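Local coordinates for protein glycosyl transferase family 8 (Streptococcus pneumoniae, PDB 5GVV) that transfers galactose from UDP-galactose to the terminal glucose of the already glycosylated serine-rich repeat protein PsrP, the third step in its O-glycosylation, at residues 158-161 with 162-165; 86-89 with 90-93; 395-398 with 399-403. All coordinates share one frame; numbering follows the deposited sequence.

Along the chain contact 2 (86-93) comes first, then contact 1 (158-165), then contact 3 (395-403). Contacts 1 and 2 belong to the glycosyltransferase family 8 region, a GT-A fold, and their centres are 11 Å apart. They touch directly: Leu162 CD1 lies 3.5 Å from Tyr91 CD1, and Arg159 and Ile163 lean on Phe92. Helix 158-167 thus backs the turn that carries Thr87 and Arg90 of the UDP pocket. Contact 3 is remote, its centre 43 Å from that of contact 1 and 38 Å from that of contact 2. It lies on helix 395-402, which packs on a separate parallel six-stranded sheet, away from the nucleotide.

Contact 1: residues 158-161 with 162-165; sequences IRQK and LIDL
Gln160 and Asp164 make the polar side-chain contact here, one helical turn apart. Gln160 NE2 donates to Asp164 OD1 at 3.2 Å, with an N-H...O angle of 157°. The carboxylate oxygen lies close to the amide plane of Gln160, but the donor reaches it from above the carboxylate plane. The two flat groups are turned 52° against each other. Gln160 CG points away from the backbone N, and the bend at chi2 (51°) turns the amide toward Asp164. Asp164 is exposed to solvent and Gln160 partly so.

Four backbone bonds of the i to i+4 kind run beneath: Leu162 N to Ile158 O, Ile163 N to Arg159 O, Asp164 N to Gln160 O and Leu165 N to Lys161 O. The shortest is Leu162 N to Ile158 O, 2.8 Å. This is regular alpha-helix, part of helix 158-167 in the GT-A domain. Ile158, Leu162 and Leu165 pack on helix 176-185; Leu162 also meets Tyr91, and Arg159 and Ile163 meet Phe92.

Apolar contacts follow the same spacing. Ile158 CG2 meets Leu162 CD1 at 3.7 Å, the two side chains crossing at a slant. Both are buried: Ile158 touches Phe185, and Leu162 reaches Ile180 and Leu184. Arg159 and Ile163 run alongside each other and point the same way. Arg159 CD lies 3.7 Å from Ile163 CD1, so the aliphatic part of the arginine does the touching. Ile163 CG1 also rests 3.3 Å from Arg159 O. The charged end of Arg159 is held elsewhere, by a salt bridge from NE to Asp95.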
# COMPACT_ATOMS: atom_id res chain seq x y z
N ILE A 158 -5.03 24.55 22.95
CA ILE A 158 -5.54 24.68 21.59
C ILE A 158 -6.31 23.44 21.13
O ILE A 158 -7.29 23.56 20.38
CB ILE A 158 -4.40 25.01 20.60
CG1 ILE A 158 -3.70 26.31 21.01
CG2 ILE A 158 -4.94 25.13 19.18
CD1 ILE A 158 -4.63 27.51 21.05
N ARG A 159 -5.87 22.26 21.57
CA ARG A 159 -6.54 21.02 21.20
C ARG A 159 -8.01 21.04 21.58
O ARG A 159 -8.88 20.73 20.76
CB ARG A 159 -5.84 19.80 21.83
CG ARG A 159 -6.51 18.45 21.52
CD ARG A 159 -7.29 17.93 22.71
NE ARG A 159 -6.43 17.74 23.88
CZ ARG A 159 -6.87 17.72 25.14
NH1 ARG A 159 -8.16 17.88 25.40
NH2 ARG A 159 -6.01 17.55 26.13
N GLN A 160 -8.30 21.43 22.82
CA GLN A 160 -9.68 21.48 23.28
C GLN A 160 -10.45 22.58 22.57
O GLN A 160 -11.64 22.43 22.27
CB GLN A 160 -9.73 21.68 24.80
CG GLN A 160 -11.02 21.17 25.42
CD GLN A 160 -11.33 19.74 25.01
OE1 GLN A 160 -10.51 18.84 25.17
NE2 GLN A 160 -12.53 19.53 24.46
N LYS A 161 -9.77 23.68 22.28
CA LYS A 161 -10.39 24.82 21.62
C LYS A 161 -10.81 24.51 20.19
O LYS A 161 -11.87 24.94 19.74
CB LYS A 161 -9.45 26.03 21.66
CG LYS A 161 -9.32 26.61 23.05
CD LYS A 161 -8.16 27.58 23.14
CE LYS A 161 -8.29 28.44 24.38
NZ LYS A 161 -8.05 29.87 24.04
N LEU A 162 -9.99 23.74 19.49
CA LEU A 162 -10.30 23.32 18.12
C LEU A 162 -11.47 22.35 18.11
O LEU A 162 -12.39 22.48 17.29
CB LEU A 162 -9.07 22.68 17.46
CG LEU A 162 -7.93 23.62 17.04
CD1 LEU A 162 -6.62 22.86 16.83
CD2 LEU A 162 -8.31 24.37 15.77
N ILE A 163 -11.44 21.37 19.01
CA ILE A 163 -12.51 20.38 19.14
C ILE A 163 -13.84 21.05 19.44
O ILE A 163 -14.83 20.83 18.73
CB ILE A 163 -12.21 19.35 20.26
CG1 ILE A 163 -11.05 18.43 19.85
CG2 ILE A 163 -13.44 18.51 20.56
CD1 ILE A 163 -10.58 17.51 20.97
N ASP A 164 -13.86 21.87 20.49
CA ASP A 164 -15.05 22.62 20.88
C ASP A 164 -15.58 23.48 19.74
O ASP A 164 -16.78 23.51 19.48
CB ASP A 164 -14.75 23.48 22.11
CG ASP A 164 -14.49 22.65 23.36
OD1 ASP A 164 -14.87 21.46 23.38
OD2 ASP A 164 -13.91 23.19 24.33
N LEU A 165 -14.68 24.20 19.06
CA LEU A 165 -15.10 25.04 17.94
C LEU A 165 -15.54 24.20 16.74
O LEU A 165 -16.47 24.59 16.04
CB LEU A 165 -14.03 26.05 17.53
CG LEU A 165 -14.42 26.92 16.33
CD1 LEU A 165 -15.72 27.67 16.59
CD2 LEU A 165 -13.32 27.89 15.93

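Contact 2: residues 86-89 with 90-93; sequences MTFA and RYFI. With UDP (uridine-5'-diphosphate), chain D.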
# COMPACT_ATOMS: atom_id res chain seq x y z
N MSE A 86 -11.65 11.43 9.83
CA MSE A 86 -10.54 11.73 9.01
C MSE A 86 -9.35 12.59 9.21
O MSE A 86 -8.25 12.18 9.56
CB MSE A 86 -11.15 12.38 7.75
CG MSE A 86 -12.33 11.60 7.20
SE MSE A 86 -12.13 11.67 5.25
CE MSE A 86 -13.86 12.46 4.73
N THR A 87 -9.60 13.84 8.88
CA THR A 87 -8.54 14.83 8.73
C THR A 87 -8.38 15.71 9.97
O THR A 87 -7.78 16.78 9.90
CB THR A 87 -8.84 15.73 7.52
OG1 THR A 87 -7.89 16.80 7.44
CG2 THR A 87 -10.24 16.31 7.63
N PHE A 88 -8.89 15.23 11.10
CA PHE A 88 -8.98 16.05 12.31
C PHE A 88 -7.92 15.72 13.36
O PHE A 88 -7.85 16.37 14.40
CB PHE A 88 -10.37 15.89 12.93
CG PHE A 88 -11.50 16.32 12.03
CD1 PHE A 88 -11.93 17.64 12.04
CD2 PHE A 88 -12.13 15.41 11.20
CE1 PHE A 88 -12.97 18.05 11.22
CE2 PHE A 88 -13.18 15.81 10.37
CZ PHE A 88 -13.59 17.14 10.38
N ALA A 89 -7.10 14.72 13.08
CA ALA A 89 -6.18 14.19 14.08
C ALA A 89 -5.07 15.17 14.47
O ALA A 89 -4.45 15.03 15.53
CB ALA A 89 -5.59 12.87 13.61
N ARG A 90 -4.81 16.15 13.61
CA ARG A 90 -3.74 17.12 13.87
C ARG A 90 -4.03 17.99 15.10
O ARG A 90 -3.13 18.65 15.62
CB ARG A 90 -3.47 17.98 12.62
CG ARG A 90 -4.67 18.76 12.10
CD ARG A 90 -4.41 19.35 10.71
NE ARG A 90 -4.98 18.52 9.65
CZ ARG A 90 -4.80 18.74 8.35
NH1 ARG A 90 -5.36 17.94 7.45
NH2 ARG A 90 -4.05 19.75 7.94
N TYR A 91 -5.28 17.97 15.55
CA TYR A 91 -5.67 18.68 16.77
C TYR A 91 -4.89 18.16 17.98
O TYR A 91 -4.53 18.93 18.88
CB TYR A 91 -7.18 18.51 17.04
CG TYR A 91 -8.11 19.17 16.04
CD1 TYR A 91 -7.62 20.01 15.04
CD2 TYR A 91 -9.48 18.96 16.10
CE1 TYR A 91 -8.48 20.61 14.13
CE2 TYR A 91 -10.34 19.55 15.19
CZ TYR A 91 -9.83 20.38 14.21
OH TYR A 91 -10.68 20.98 13.30
N PHE A 92 -4.61 16.85 17.99
CA PHE A 92 -4.02 16.20 19.16
C PHE A 92 -2.50 16.22 19.18
O PHE A 92 -1.87 15.54 19.99
CB PHE A 92 -4.50 14.74 19.26
CG PHE A 92 -5.99 14.60 19.36
CD1 PHE A 92 -6.63 14.69 20.59
CD2 PHE A 92 -6.76 14.37 18.22
CE1 PHE A 92 -8.01 14.56 20.68
CE2 PHE A 92 -8.14 14.24 18.31
CZ PHE A 92 -8.76 14.33 19.54
N ILE A 93 -1.90 17.01 18.29
CA ILE A 93 -0.44 17.12 18.21
C ILE A 93 0.25 17.40 19.56
O ILE A 93 1.18 16.67 19.93
CB ILE A 93 0.01 18.13 17.12
CG1 ILE A 93 -0.15 17.50 15.73
CG2 ILE A 93 1.45 18.55 17.32
CD1 ILE A 93 0.03 18.48 14.57
N1 UDP D . -6.19 11.34 5.48
C2 UDP D . -6.07 10.00 5.80
N3 UDP D . -6.82 9.04 5.14
C4 UDP D . -7.72 9.43 4.16
C5 UDP D . -7.84 10.78 3.84
C6 UDP D . -7.15 11.74 4.59
O2 UDP D . -5.27 9.65 6.67
O4 UDP D . -8.39 8.58 3.57
C1' UDP D . -5.36 12.33 6.20
C2' UDP D . -4.06 12.54 5.44
O2' UDP D . -3.00 12.80 6.34
C3' UDP D . -4.32 13.80 4.64
C4' UDP D . -5.27 14.57 5.56
O4' UDP D . -6.01 13.58 6.25
O3' UDP D . -3.13 14.50 4.38
C5' UDP D . -6.19 15.51 4.79
O5' UDP D . -6.54 14.91 3.57
PA UDP D . -6.19 15.67 2.20
O1A UDP D . -4.73 15.85 2.18
O2A UDP D . -6.68 14.90 1.03
O3A UDP D . -6.96 17.09 2.30
PB UDP D . -6.53 18.39 1.43
O1B UDP D . -7.19 19.60 1.97
O2B UDP D . -7.00 18.19 0.04
O3B UDP D . -5.06 18.55 1.45
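Arg90 reaches back to Thr87 across a tight turn beside the bound UDP. From CB, which lies against the Ala89 backbone, its chain sets out with CG between the backbone N and the carbonyl carbon (chi1 59°). It runs on extended at chi2 and bends at chi3 (98°), and this bend brings the head group to Thr87. The one N-H of Arg90 NE is shared between Thr87 O, a weak hydrogen bond of 3.3 Å, and the carboxylate of Asp177, a salt bridge. Beyond CZ, NH1 makes a second weak bond, 2.8 Å to Thr87 OG1, which lies at the guanidinium edge near its plane and also makes a weak hydrogen bond with Asp177. NH1 is also 3.7 Å from UDP C5', while Thr87 OG1 is 3.4 Å from the same carbon.

The turn is of 3-10 type: Tyr91 N bonds to Phe88 O, and Phe92 N to Ala89 O. Phe88 O also sits over one face of the Tyr91 ring, 3.2 Å above its plane and displaced toward the rim. The Tyr91 hydroxyl lies at the Phe88 ring edge and is hydrogen-bonded to Thr166.

With Asp177 as its firm partner and the manganese ligand Asp106 a distant one, in a long, weak ion pair with NH1, Arg90 would partly offset the acidic charge near the nucleotide.

Contact 3: residues 395-398 with 399-403; sequences KKMV and AAIRS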
# COMPACT_ATOMS: atom_id res chain seq x y z
N LYS A 395 8.63 -2.99 40.15
CA LYS A 395 10.07 -3.11 39.88
C LYS A 395 10.55 -4.51 40.23
O LYS A 395 11.45 -5.05 39.58
CB LYS A 395 10.85 -2.10 40.73
CG LYS A 395 10.52 -0.65 40.47
CD LYS A 395 10.01 0.04 41.75
CE LYS A 395 8.52 -0.16 41.92
NZ LYS A 395 7.77 0.42 40.79
N LYS A 396 9.94 -5.09 41.26
CA LYS A 396 10.30 -6.43 41.71
C LYS A 396 9.97 -7.52 40.69
O LYS A 396 10.70 -8.51 40.57
CB LYS A 396 9.64 -6.73 43.07
CG LYS A 396 10.23 -5.91 44.21
CD LYS A 396 9.65 -6.30 45.56
CE LYS A 396 10.53 -5.80 46.70
NZ LYS A 396 10.86 -4.35 46.60
N MSE A 397 8.88 -7.36 39.95
CA MSE A 397 8.58 -8.34 38.92
C MSE A 397 9.45 -8.13 37.69
O MSE A 397 9.78 -9.10 36.99
CB MSE A 397 7.10 -8.35 38.51
CG MSE A 397 6.80 -9.51 37.54
SE MSE A 397 4.98 -9.57 36.96
CE MSE A 397 4.19 -10.22 38.60
N VAL A 398 9.80 -6.88 37.43
CA VAL A 398 10.74 -6.56 36.35
C VAL A 398 12.01 -7.36 36.55
O VAL A 398 12.45 -8.08 35.65
CB VAL A 398 11.09 -5.06 36.33
CG1 VAL A 398 12.15 -4.77 35.27
CG2 VAL A 398 9.85 -4.22 36.06
N ALA A 399 12.58 -7.26 37.75
CA ALA A 399 13.78 -8.00 38.12
C ALA A 399 13.56 -9.51 38.05
O ALA A 399 14.44 -10.26 37.62
CB ALA A 399 14.23 -7.60 39.52
N ALA A 400 12.38 -9.95 38.48
CA ALA A 400 12.02 -11.36 38.42
C ALA A 400 12.05 -11.86 36.97
O ALA A 400 12.61 -12.92 36.68
CB ALA A 400 10.66 -11.59 39.03
N ILE A 401 11.43 -11.10 36.08
CA ILE A 401 11.38 -11.47 34.67
C ILE A 401 12.79 -11.54 34.05
O ILE A 401 13.10 -12.49 33.33
CB ILE A 401 10.47 -10.50 33.87
CG1 ILE A 401 9.01 -10.71 34.29
CG2 ILE A 401 10.62 -10.73 32.38
CD1 ILE A 401 8.05 -9.64 33.79
N ARG A 402 13.63 -10.56 34.36
CA ARG A 402 15.01 -10.55 33.85
C ARG A 402 15.86 -11.73 34.34
O ARG A 402 16.85 -12.09 33.70
CB ARG A 402 15.70 -9.22 34.17
CG ARG A 402 15.45 -8.15 33.12
CD ARG A 402 16.10 -6.83 33.45
NE ARG A 402 16.04 -5.92 32.31
CZ ARG A 402 15.41 -4.75 32.31
NH1 ARG A 402 14.79 -4.33 33.40
NH2 ARG A 402 15.41 -3.99 31.22
N SER A 403 15.46 -12.34 35.45
CA SER A 403 16.20 -13.49 35.99
C SER A 403 16.02 -14.71 35.09
O SER A 403 16.83 -15.65 35.14
CB SER A 403 15.76 -13.80 37.42
OG SER A 403 14.55 -14.55 37.45
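Val398 and Arg402 lie alongside each other, pointing the same way, one turn apart. Val398 CG1 touches Arg402 NH1 at 3.3 Å and comes to the guanidinium at a slant. That methyl is placed anti to the backbone N of Val398 (chi1 175°), which turns it toward Arg402 NH1. The arginine chain is extended from CG to NE, which sets NH1 beside the Val398 methyl. On another side of the helix, Met397 CG, of a selenomethionine, meets Ile401 CD1 at 4.0 Å. Ile401 CG1 also sits 3.2 Å from Met397 O.

The backbone sets this spacing. Ala399, Ala400, Ile401 and Arg402 donate their N-H groups to the carbonyls of Lys395, Lys396, Met397 and Val398. The bond from Ile401 N to Met397 O is the shortest, 2.7 Å. These are the i to i+4 bonds of alpha-helix 395-402, which follows the outermost strand 387-389 of a parallel six-stranded sheet. Ser403 OG donates to Ala400 O at 2.6 Å. Ser403 N bonds to the same oxygen at 3.2 Å, so one carbonyl takes two donors from one residue.

Met397 and Ile401 turn to the sheet, where both touch Ile370 of strand 369-372; Met397 also meets Phe372. Val398 packs on Tyr294 and Gln298 of helix 292-298. The head group of Arg402 is positioned at the C-terminal end of that helix: NE forms a salt bridge with Glu301, and NH2 a weak hydrogen bond with Gln298 O.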